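Side-chain contacts in 6-phospho-alpha-glucosidase (Merdibacter massiliensis, PDB 6VC6), which hydrolyses 6-phospho-alpha-glucosides, probably through the NAD- and manganese-dependent redox and elimination chemistry of glycoside hydrolase family 4: residues G88-R93 against D285-G290; E97-H102 against L426-E431; G114-G119 against A149-E154. All blocks are in the same frame, centred on the assembly; numbering follows the deposited sequence.

Interaction 1: residues G88-R93 against D285-G290; sequences GGLPMR and DEVIDG. With G6P (6-O-phosphono-alpha-D-glucopyranose), chain F.
R93 leaves helix 89-102 with CG trans to the backbone N (chi1 179°) and stays extended as far as NE, a reach that carries its guanidinium past V287 to the phosphate of the bound 6-O-phosphono-alpha-D-glucopyranose. Two separate N-H groups meet two separate phosphate oxygens: NH1 of R93 donates to O1P at 2.9 Å, and NH2 of R93 to O2P at 2.8 Å. Both bonds are nearly straight, each with an N-H...O angle of 167°, and the phosphorus lies in the guanidinium plane at its edge, so the grip is bidentate and holds the guanidinium edge-on to the phosphate. The third nitrogen, NE, is tied back to E97 by a salt bridge, a second-shell hold that would steady the plane. V287 comes at the guanidinium obliquely, its CG2 lying 3.9 Å from NH1 of R93 and 3.8 Å from O1P of the ligand. Beside the guanidinium, L90 makes the apolar part of the contact: its CD1 sits 3.8 Å from CG1 of V287, the two side chains crossing at about a right angle, and 4.1 Å from CG1 of I288, which slides past it in the opposite direction. A leucine in place of R93 would probably leave O1P and O2P without these two charged donors and E97 without its salt-bridge mate. R283 and R291 also hydrogen-bond the ligand, consistent with a cationic phosphate-binding end of the sugar-phosphate pocket, built where the segments 89-93 and 285-289 run roughly antiparallel (150°).

Interaction 2: residues E97-H102 against L426-E431; sequences EHISLH and LDAMIE
I99 meets A428 and M429 through every carbon of its side chain, and the account can be taken outward from CB. That first carbon is already in contact, 3.7 Å from CE of M429, the terminal methyl of a selenomethionine. At the branch, CG2 lies trans to the backbone N and touches two partners: CB of A428 at 3.9 Å, and CE of M429 at 3.7 Å. The other arm, with CG1 trans to the carbonyl carbon (chi1 -64°), passes the same methyl at 4.2 Å. It ends in CD1, 3.6 Å from CE of M429, the closest approach between the segments. One methyl is thus nested against CB and both branches of a single isoleucine. It gets there because the M429 chain bends twice, at chi2 (-90°) and chi3 (85°), and slides past I99 in the opposite direction. No hydrogen bond spans the segments; the evidence is for purely apolar packing. The nearest CA atoms across the contact, those of I99 and A428, are 7.6 Å apart, with the CB methyl of A428 facing CG2 of I99. The contact joins the C-terminal turns of helix 89-102 to helix 419-432, near the end of the chain. Helix 113-136 also touches both sides, S100 through A113 and M429 through A117, while helix 403-412 packs on L426 and I430 of helix 419-432.

Interaction 3: residues G114-G119 against A149-E154; sequences GGMAYG and AAIVAE. With NAD (nicotinamide-adenine-dinucleotide), chain G.
I151 packs onto G115, M116 and G119 within the Rossmann-type half of the enzyme. Helix 113-136 leads into the parallel strand 141-144 and helix 149-159 follows it, so the contact joins the helices before and after one strand of the nucleotide-binding sheet. Their local axes approach to 9.5 Å and cross at -36°, with the two helices running in broadly the same direction.

The contact between the helices is van der Waals in kind, and I151 carries it with both ends of its branched side chain. CG1 trans to the carbonyl carbon (chi1 -64°) sends CD1 across the glycine-bearing face, where it lies 3.9 Å from the carbonyl O of G115 and 4.4 Å from CG of M116, a selenomethionine. CG2, the other branch, rests 4.0 Å from CA of G119. A CB on G119 would fall 2.6 Å from CD1 of I151, a clash, so the bare CA is consistent with the 5.8 Å between CA of G119 and CA of I151. M116 itself turns its end away from I151, toward S390 and L394 of helix 378-400.

Among the backbone hydrogen bonds, the carbonyl O of G115 that CD1 touches also accepts the helical N-H of G119. Ionic contacts lie at the far end of the second segment, where E154 forms salt bridges with R157, R158 and K392.

Polar contact with the cofactor belongs to Y118, whose ring is directed toward the nicotinamide-side ribose and whose side chain touches R86, N147 and P148. Its OH stands 2.7 Å from O3D of NAD, which lies close to the ring plane at the edge.

Overall arrangement
Helix 89-102 serves interactions 1 and 2 in turn, and its successor, helix 113-136, serves interaction 3; the three centres are about 16 to 17 Å apart. Interactions 1 and 2 meet through a probable hydrogen bond, NE2 of H98 to OD2 of D285 at 3.1 Å. Interactions 2 and 3 touch by packing, with SE of M429 3.5 Å from CB of A117. Between interactions 1 and 3 the nearest atoms are about 6 Å apart, yet both border the bound molecules: interaction 1 holds the sugar phosphate and touches NAD through L90, while interaction 3 reaches the NAD ribose. The R93 side chain is about 10 Å from the manganese ion.

Interaction 1: residues G88-R93 against D285-G290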
loop_
_atom_site.group_PDB
_atom_site.type_symbol
_atom_site.label_atom_id
_atom_site.label_comp_id
_atom_site.label_asym_id
_atom_site.label_seq_id
_atom_site.Cartn_x
_atom_site.Cartn_y
_atom_site.Cartn_z
ATOM N N GLY A 88 -10.663 -5.975 -8.966
ATOM C CA GLY A 88 -10.482 -7.249 -9.624
ATOM C C GLY A 88 -10.198 -8.407 -8.692
ATOM O O GLY A 88 -10.312 -9.564 -9.115
ATOM N N GLY A 89 -9.830 -8.135 -7.444
ATOM C CA GLY A 89 -9.597 -9.185 -6.473
ATOM C C GLY A 89 -8.341 -9.989 -6.767
ATOM O O GLY A 89 -7.598 -9.743 -7.717
ATOM N N LEU A 90 -8.108 -10.975 -5.903
ATOM C CA LEU A 90 -6.962 -11.858 -6.081
ATOM C C LEU A 90 -6.991 -12.667 -7.379
ATOM O O LEU A 90 -5.900 -12.958 -7.900
ATOM C CB LEU A 90 -6.844 -12.791 -4.866
ATOM C CG LEU A 90 -6.421 -12.107 -3.564
ATOM C CD1 LEU A 90 -6.519 -13.065 -2.388
ATOM C CD2 LEU A 90 -5.012 -11.544 -3.688
ATOM N N PRO A 91 -8.145 -13.076 -7.930
ATOM C CA PRO A 91 -8.109 -13.726 -9.253
ATOM C C PRO A 91 -7.436 -12.891 -10.330
ATOM O O PRO A 91 -6.762 -13.450 -11.204
ATOM C CB PRO A 91 -9.593 -13.959 -9.560
ATOM C CG PRO A 91 -10.206 -14.152 -8.230
ATOM C CD PRO A 91 -9.468 -13.231 -7.294
HETATM N N MSE A 92 -7.593 -11.571 -10.296
HETATM C CA MSE A 92 -6.972 -10.716 -11.301
HETATM C C MSE A 92 -5.506 -10.447 -10.968
HETATM O O MSE A 92 -4.695 -10.214 -11.864
HETATM C CB MSE A 92 -7.737 -9.398 -11.440
HETATM C CG MSE A 92 -9.054 -9.527 -12.196
HETATM SE SE MSE A 92 -8.885 -10.462 -13.907
HETATM C CE MSE A 92 -7.532 -9.335 -14.748
ATOM N N ARG A 93 -5.167 -10.479 -9.677
ATOM C CA ARG A 93 -3.760 -10.438 -9.290
ATOM C C ARG A 93 -3.023 -11.661 -9.819
ATOM O O ARG A 93 -1.854 -11.574 -10.212
ATOM C CB ARG A 93 -3.627 -10.346 -7.769
ATOM C CG ARG A 93 -2.185 -10.317 -7.276
ATOM C CD ARG A 93 -2.103 -10.343 -5.756
ATOM N NE ARG A 93 -0.725 -10.234 -5.282
ATOM C CZ ARG A 93 -0.376 -10.180 -4.001
ATOM N NH1 ARG A 93 -1.304 -10.225 -3.055
ATOM N NH2 ARG A 93 0.903 -10.080 -3.663
ATOM N N ASP A 285 -1.222 -16.976 -5.645
ATOM C CA ASP A 285 -1.594 -18.328 -5.242
ATOM C C ASP A 285 -1.167 -18.611 -3.805
ATOM O O ASP A 285 -1.867 -19.319 -3.072
ATOM C CB ASP A 285 -0.978 -19.349 -6.198
ATOM C CG ASP A 285 -1.453 -19.171 -7.626
ATOM O OD1 ASP A 285 -2.682 -19.176 -7.850
ATOM O OD2 ASP A 285 -0.598 -19.026 -8.525
ATOM N N GLU A 286 -0.019 -18.067 -3.388
ATOM C CA GLU A 286 0.415 -18.220 -2.002
ATOM C C GLU A 286 -0.570 -17.562 -1.046
ATOM O O GLU A 286 -0.876 -18.112 0.020
ATOM C CB GLU A 286 1.808 -17.622 -1.809
ATOM C CG GLU A 286 2.880 -18.163 -2.732
ATOM C CD GLU A 286 4.175 -17.384 -2.614
ATOM O OE1 GLU A 286 4.908 -17.287 -3.621
ATOM O OE2 GLU A 286 4.458 -16.863 -1.514
ATOM N N VAL A 287 -1.069 -16.378 -1.407
ATOM C CA VAL A 287 -2.047 -15.694 -0.571
ATOM C C VAL A 287 -3.361 -16.460 -0.554
ATOM O O VAL A 287 -3.989 -16.616 0.502
ATOM C CB VAL A 287 -2.246 -14.246 -1.049
ATOM C CG1 VAL A 287 -3.384 -13.586 -0.283
ATOM C CG2 VAL A 287 -0.958 -13.454 -0.892
ATOM N N ILE A 288 -3.802 -16.945 -1.716
ATOM C CA ILE A 288 -5.028 -17.731 -1.747
ATOM C C ILE A 288 -4.880 -18.976 -0.884
ATOM O O ILE A 288 -5.772 -19.305 -0.100
ATOM C CB ILE A 288 -5.422 -18.072 -3.194
ATOM C CG1 ILE A 288 -5.866 -16.804 -3.926
ATOM C CG2 ILE A 288 -6.562 -19.082 -3.206
ATOM C CD1 ILE A 288 -6.137 -17.007 -5.404
ATOM N N ASP A 289 -3.740 -19.661 -0.970
ATOM C CA ASP A 289 -3.562 -20.845 -0.140
ATOM C C ASP A 289 -3.155 -20.514 1.291
ATOM O O ASP A 289 -3.228 -21.393 2.158
ATOM C CB ASP A 289 -2.524 -21.776 -0.762
ATOM C CG ASP A 289 -3.012 -22.418 -2.041
ATOM O OD1 ASP A 289 -2.184 -22.618 -2.952
ATOM O OD2 ASP A 289 -4.221 -22.723 -2.135
ATOM N N GLY A 290 -2.744 -19.278 1.562
ATOM C CA GLY A 290 -2.245 -18.927 2.876
ATOM C C GLY A 290 -3.146 -18.006 3.673
ATOM O O GLY A 290 -4.001 -18.471 4.434
HETATM C C1 G6P F . 4.022 -4.925 1.202
HETATM C C2 G6P F . 3.427 -3.612 0.673
HETATM C C3 G6P F . 1.985 -3.717 0.211
HETATM C C4 G6P F . 1.806 -5.010 -0.549
HETATM C C5 G6P F . 1.957 -6.143 0.449
HETATM C C6 G6P F . 1.900 -7.476 -0.285
HETATM O O1 G6P F . 4.506 -4.724 2.537
HETATM O O2 G6P F . 3.520 -2.607 1.692
HETATM O O3 G6P F . 1.641 -2.607 -0.624
HETATM O O4 G6P F . 0.500 -5.043 -1.131
HETATM O O5 G6P F . 3.200 -6.109 1.160
HETATM O O6 G6P F . 1.457 -8.479 0.621
HETATM P P G6P F . 1.000 -9.923 0.081
HETATM O O1P G6P F . -0.440 -9.697 -0.313
HETATM O O2P G6P F . 1.928 -10.206 -1.078
HETATM O O3P G6P F . 1.209 -10.836 1.265
#

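Interaction 2: residues E97-H102 against L426-E431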
loop_
_atom_site.group_PDB
_atom_site.type_symbol
_atom_site.label_atom_id
_atom_site.label_comp_id
_atom_site.label_asym_id
_atom_site.label_seq_id
_atom_site.Cartn_x
_atom_site.Cartn_y
_atom_site.Cartn_z
ATOM N N GLU A 97 0.241 -11.614 -12.414
ATOM C CA GLU A 97 1.525 -12.255 -12.160
ATOM C C GLU A 97 1.826 -13.342 -13.185
ATOM O O GLU A 97 2.960 -13.442 -13.665
ATOM C CB GLU A 97 1.542 -12.830 -10.742
ATOM C CG GLU A 97 1.726 -11.789 -9.644
ATOM C CD GLU A 97 1.297 -12.317 -8.288
ATOM O OE1 GLU A 97 0.819 -13.468 -8.233
ATOM O OE2 GLU A 97 1.437 -11.593 -7.278
ATOM N N HIS A 98 0.827 -14.156 -13.536
ATOM C CA HIS A 98 1.069 -15.286 -14.428
ATOM C C HIS A 98 1.454 -14.817 -15.826
ATOM O O HIS A 98 2.443 -15.288 -16.402
ATOM C CB HIS A 98 -0.170 -16.182 -14.490
ATOM C CG HIS A 98 -0.219 -17.223 -13.416
ATOM N ND1 HIS A 98 -0.184 -18.575 -13.686
ATOM C CD2 HIS A 98 -0.299 -17.111 -12.069
ATOM C CE1 HIS A 98 -0.240 -19.250 -12.551
ATOM N NE2 HIS A 98 -0.310 -18.385 -11.555
ATOM N N ILE A 99 0.685 -13.881 -16.384
ATOM C CA ILE A 99 0.886 -13.482 -17.774
ATOM C C ILE A 99 2.226 -12.779 -17.950
ATOM O O ILE A 99 2.922 -12.985 -18.950
ATOM C CB ILE A 99 -0.292 -12.610 -18.245
ATOM C CG1 ILE A 99 -1.584 -13.434 -18.241
ATOM C CG2 ILE A 99 -0.022 -12.037 -19.628
ATOM C CD1 ILE A 99 -2.847 -12.615 -18.383
ATOM N N SER A 100 2.614 -11.946 -16.981
ATOM C CA SER A 100 3.915 -11.284 -17.056
ATOM C C SER A 100 5.049 -12.302 -17.031
ATOM O O SER A 100 5.973 -12.241 -17.851
ATOM C CB SER A 100 4.063 -10.286 -15.907
ATOM O OG SER A 100 3.062 -9.284 -15.962
ATOM N N LEU A 101 4.988 -13.255 -16.097
ATOM C CA LEU A 101 6.049 -14.250 -15.985
ATOM C C LEU A 101 6.064 -15.186 -17.186
ATOM O O LEU A 101 7.136 -15.584 -17.655
ATOM C CB LEU A 101 5.892 -15.039 -14.686
ATOM C CG LEU A 101 6.184 -14.259 -13.403
ATOM C CD1 LEU A 101 5.620 -14.982 -12.189
ATOM C CD2 LEU A 101 7.678 -14.026 -13.248
ATOM N N HIS A 102 4.885 -15.547 -17.700
ATOM C CA HIS A 102 4.822 -16.392 -18.886
ATOM C C HIS A 102 5.393 -15.699 -20.116
ATOM O O HIS A 102 5.766 -16.376 -21.079
ATOM C CB HIS A 102 3.377 -16.820 -19.157
ATOM C CG HIS A 102 2.867 -17.867 -18.215
ATOM N ND1 HIS A 102 3.581 -19.004 -17.907
ATOM C CD2 HIS A 102 1.708 -17.951 -17.519
ATOM C CE1 HIS A 102 2.887 -19.741 -17.058
ATOM N NE2 HIS A 102 1.747 -19.124 -16.806
ATOM N N LEU A 426 1.067 -5.694 -23.231
ATOM C CA LEU A 426 -0.090 -4.803 -23.178
ATOM C C LEU A 426 -1.292 -5.406 -23.896
ATOM O O LEU A 426 -2.424 -5.314 -23.407
ATOM C CB LEU A 426 0.267 -3.444 -23.781
ATOM C CG LEU A 426 -0.853 -2.412 -23.933
ATOM C CD1 LEU A 426 -1.567 -2.180 -22.609
ATOM C CD2 LEU A 426 -0.298 -1.106 -24.483
ATOM N N ASP A 427 -1.065 -6.029 -25.055
ATOM C CA ASP A 427 -2.165 -6.658 -25.779
ATOM C C ASP A 427 -2.759 -7.812 -24.983
ATOM O O ASP A 427 -3.979 -8.014 -24.984
ATOM C CB ASP A 427 -1.686 -7.138 -27.148
ATOM C CG ASP A 427 -1.452 -5.996 -28.117
ATOM O OD1 ASP A 427 -1.798 -4.846 -27.776
ATOM O OD2 ASP A 427 -0.924 -6.248 -29.220
ATOM N N ALA A 428 -1.911 -8.578 -24.292
ATOM C CA ALA A 428 -2.412 -9.671 -23.466
ATOM C C ALA A 428 -3.204 -9.156 -22.271
ATOM O O ALA A 428 -4.172 -9.798 -21.850
ATOM C CB ALA A 428 -1.253 -10.550 -22.996
HETATM N N MSE A 429 -2.819 -8.008 -21.722
HETATM C CA MSE A 429 -3.501 -7.435 -20.566
HETATM C C MSE A 429 -4.870 -6.882 -20.950
HETATM O O MSE A 429 -5.834 -7.007 -20.194
HETATM C CB MSE A 429 -2.652 -6.329 -19.937
HETATM C CG MSE A 429 -1.272 -6.772 -19.479
HETATM SE SE MSE A 429 -1.212 -7.420 -17.648
HETATM C CE MSE A 429 -1.728 -9.261 -17.966
ATOM N N ILE A 430 -4.940 -6.266 -22.133
ATOM C CA ILE A 430 -6.193 -5.675 -22.601
ATOM C C ILE A 430 -7.279 -6.737 -22.708
ATOM O O ILE A 430 -8.451 -6.484 -22.399
ATOM C CB ILE A 430 -5.967 -4.954 -23.945
ATOM C CG1 ILE A 430 -5.165 -3.668 -23.736
ATOM C CG2 ILE A 430 -7.294 -4.645 -24.630
ATOM C CD1 ILE A 430 -4.785 -2.973 -25.025
ATOM N N GLU A 431 -6.906 -7.950 -23.122
ATOM C CA GLU A 431 -7.894 -9.001 -23.338
ATOM C C GLU A 431 -8.481 -9.494 -22.019
ATOM O O GLU A 431 -9.704 -9.592 -21.872
ATOM C CB GLU A 431 -7.262 -10.157 -24.115
ATOM C CG GLU A 431 -8.230 -10.920 -25.010
ATOM C CD GLU A 431 -8.695 -10.109 -26.205
ATOM O OE1 GLU A 431 -9.733 -10.472 -26.798
ATOM O OE2 GLU A 431 -8.033 -9.107 -26.550
#

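Interaction 3: residues G114-G119 against A149-E154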
loop_
_atom_site.group_PDB
_atom_site.type_symbol
_atom_site.label_atom_id
_atom_site.label_comp_id
_atom_site.label_asym_id
_atom_site.label_seq_id
_atom_site.Cartn_x
_atom_site.Cartn_y
_atom_site.Cartn_z
ATOM N N GLY A 114 2.439 -6.267 -14.090
ATOM C CA GLY A 114 1.315 -6.622 -13.238
ATOM C C GLY A 114 0.825 -5.456 -12.402
ATOM O O GLY A 114 -0.377 -5.315 -12.161
ATOM N N GLY A 115 1.747 -4.602 -11.951
ATOM C CA GLY A 115 1.346 -3.459 -11.150
ATOM C C GLY A 115 0.583 -2.420 -11.947
ATOM O O GLY A 115 -0.399 -1.851 -11.464
HETATM N N MSE A 116 1.015 -2.162 -13.177
HETATM C CA MSE A 116 0.361 -1.170 -14.019
HETATM C C MSE A 116 -0.999 -1.671 -14.496
HETATM O O MSE A 116 -1.925 -0.884 -14.687
HETATM C CB MSE A 116 1.252 -0.811 -15.207
HETATM C CG MSE A 116 2.452 0.043 -14.819
HETATM SE SE MSE A 116 3.545 0.589 -16.336
HETATM C CE MSE A 116 4.506 -1.082 -16.624
ATOM N N ALA A 117 -1.113 -2.986 -14.688
ATOM C CA ALA A 117 -2.415 -3.574 -14.984
ATOM C C ALA A 117 -3.349 -3.437 -13.790
ATOM O O ALA A 117 -4.513 -3.044 -13.937
ATOM C CB ALA A 117 -2.253 -5.041 -15.375
ATOM N N TYR A 118 -2.854 -3.770 -12.596
ATOM C CA TYR A 118 -3.603 -3.506 -11.375
ATOM C C TYR A 118 -3.875 -2.016 -11.207
ATOM O O TYR A 118 -4.935 -1.630 -10.702
ATOM C CB TYR A 118 -2.833 -4.059 -10.173
ATOM C CG TYR A 118 -3.549 -3.967 -8.843
ATOM C CD1 TYR A 118 -4.937 -3.981 -8.768
ATOM C CD2 TYR A 118 -2.831 -3.876 -7.656
ATOM C CE1 TYR A 118 -5.588 -3.897 -7.550
ATOM C CE2 TYR A 118 -3.473 -3.793 -6.435
ATOM C CZ TYR A 118 -4.850 -3.804 -6.387
ATOM O OH TYR A 118 -5.490 -3.720 -5.171
ATOM N N GLY A 119 -2.941 -1.166 -11.641
ATOM C CA GLY A 119 -3.143 0.268 -11.518
ATOM C C GLY A 119 -4.298 0.776 -12.359
ATOM O O GLY A 119 -5.071 1.629 -11.916
ATOM N N ALA A 149 -0.414 2.055 -4.781
ATOM C CA ALA A 149 -0.547 3.357 -4.165
ATOM C C ALA A 149 0.031 4.492 -4.999
ATOM O O ALA A 149 -0.541 5.561 -5.057
ATOM C CB ALA A 149 0.055 3.352 -2.774
ATOM N N ALA A 150 1.170 4.268 -5.630
ATOM C CA ALA A 150 1.792 5.318 -6.429
ATOM C C ALA A 150 0.919 5.733 -7.603
ATOM O O ALA A 150 0.804 6.908 -7.910
ATOM C CB ALA A 150 3.158 4.880 -6.920
ATOM N N ILE A 151 0.302 4.762 -8.256
ATOM C CA ILE A 151 -0.543 5.063 -9.408
ATOM C C ILE A 151 -1.867 5.666 -8.957
ATOM O O ILE A 151 -2.386 6.597 -9.586
ATOM C CB ILE A 151 -0.752 3.796 -10.259
ATOM C CG1 ILE A 151 0.582 3.323 -10.841
ATOM C CG2 ILE A 151 -1.762 4.051 -11.369
ATOM C CD1 ILE A 151 0.556 1.902 -11.351
ATOM N N VAL A 152 -2.432 5.152 -7.861
ATOM C CA VAL A 152 -3.708 5.666 -7.370
ATOM C C VAL A 152 -3.568 7.119 -6.934
ATOM O O VAL A 152 -4.429 7.957 -7.232
ATOM C CB VAL A 152 -4.240 4.780 -6.227
ATOM C CG1 VAL A 152 -5.448 5.427 -5.568
ATOM C CG2 VAL A 152 -4.595 3.397 -6.750
ATOM N N ALA A 153 -2.480 7.444 -6.231
ATOM C CA ALA A 153 -2.280 8.814 -5.767
ATOM C C ALA A 153 -2.152 9.783 -6.935
ATOM O O ALA A 153 -2.649 10.914 -6.872
ATOM C CB ALA A 153 -1.046 8.891 -4.869
ATOM N N GLU A 154 -1.488 9.358 -8.013
ATOM C CA GLU A 154 -1.343 10.224 -9.177
ATOM C C GLU A 154 -2.685 10.461 -9.860
ATOM O O GLU A 154 -2.987 11.588 -10.272
ATOM C CB GLU A 154 -0.334 9.620 -10.156
ATOM C CG GLU A 154 -0.344 10.246 -11.543
ATOM C CD GLU A 154 0.158 11.680 -11.553
ATOM O OE1 GLU A 154 0.796 12.103 -10.566
ATOM O OE2 GLU A 154 -0.086 12.385 -12.555
HETATM P PA NAD G . -8.769 -9.069 -0.998
HETATM O O1A NAD G . -8.710 -10.105 0.098
HETATM O O2A NAD G . -9.168 -9.473 -2.397
HETATM O O5B NAD G . -9.746 -7.882 -0.525
HETATM C C5B NAD G . -10.251 -6.942 -1.467
HETATM C C4B NAD G . -11.697 -6.616 -1.132
HETATM O O4B NAD G . -12.079 -5.393 -1.765
HETATM C C3B NAD G . -12.623 -7.706 -1.647
HETATM O O3B NAD G . -13.482 -8.140 -0.591
HETATM C C2B NAD G . -13.447 -7.047 -2.731
HETATM O O2B NAD G . -14.802 -7.501 -2.684
HETATM C C1B NAD G . -13.350 -5.570 -2.392
HETATM N N9A NAD G . -13.484 -4.716 -3.597
HETATM C C8A NAD G . -12.925 -4.922 -4.804
HETATM N N7A NAD G . -13.273 -3.939 -5.675
HETATM C C5A NAD G . -14.077 -3.082 -5.018
HETATM C C6A NAD G . -14.801 -1.828 -5.337
HETATM N N6A NAD G . -14.734 -1.273 -6.571
HETATM N N1A NAD G . -15.532 -1.256 -4.354
HETATM C C2A NAD G . -15.609 -1.793 -3.121
HETATM N N3A NAD G . -14.981 -2.925 -2.764
HETATM C C4A NAD G . -14.217 -3.604 -3.652
HETATM O O3 NAD G . -7.356 -8.303 -1.081
HETATM P PN NAD G . -6.331 -8.236 0.157
HETATM O O1N NAD G . -5.199 -9.200 -0.111
HETATM O O2N NAD G . -7.097 -8.295 1.457
HETATM O O5D NAD G . -5.772 -6.742 -0.036
HETATM C C5D NAD G . -6.544 -5.626 0.401
HETATM C C4D NAD G . -5.942 -4.364 -0.196
HETATM O O4D NAD G . -5.028 -3.772 0.730
HETATM C C3D NAD G . -5.152 -4.693 -1.455
HETATM O O3D NAD G . -5.507 -3.765 -2.482
HETATM C C2D NAD G . -3.709 -4.461 -1.073
HETATM O O2D NAD G . -2.952 -3.971 -2.180
HETATM C C1D NAD G . -3.844 -3.415 0.018
HETATM N N1N NAD G . -2.669 -3.351 0.883
HETATM C C2N NAD G . -1.941 -2.235 0.830
HETATM C C3N NAD G . -0.812 -2.079 1.612
HETATM C C7N NAD G . -0.030 -0.804 1.509
HETATM O O7N NAD G . 1.084 -0.742 2.002
HETATM N N7N NAD G . -0.577 0.227 0.866
HETATM C C4N NAD G . -0.439 -3.100 2.476
HETATM C C5N NAD G . -1.210 -4.258 2.512
HETATM C C6N NAD G . -2.338 -4.358 1.702
#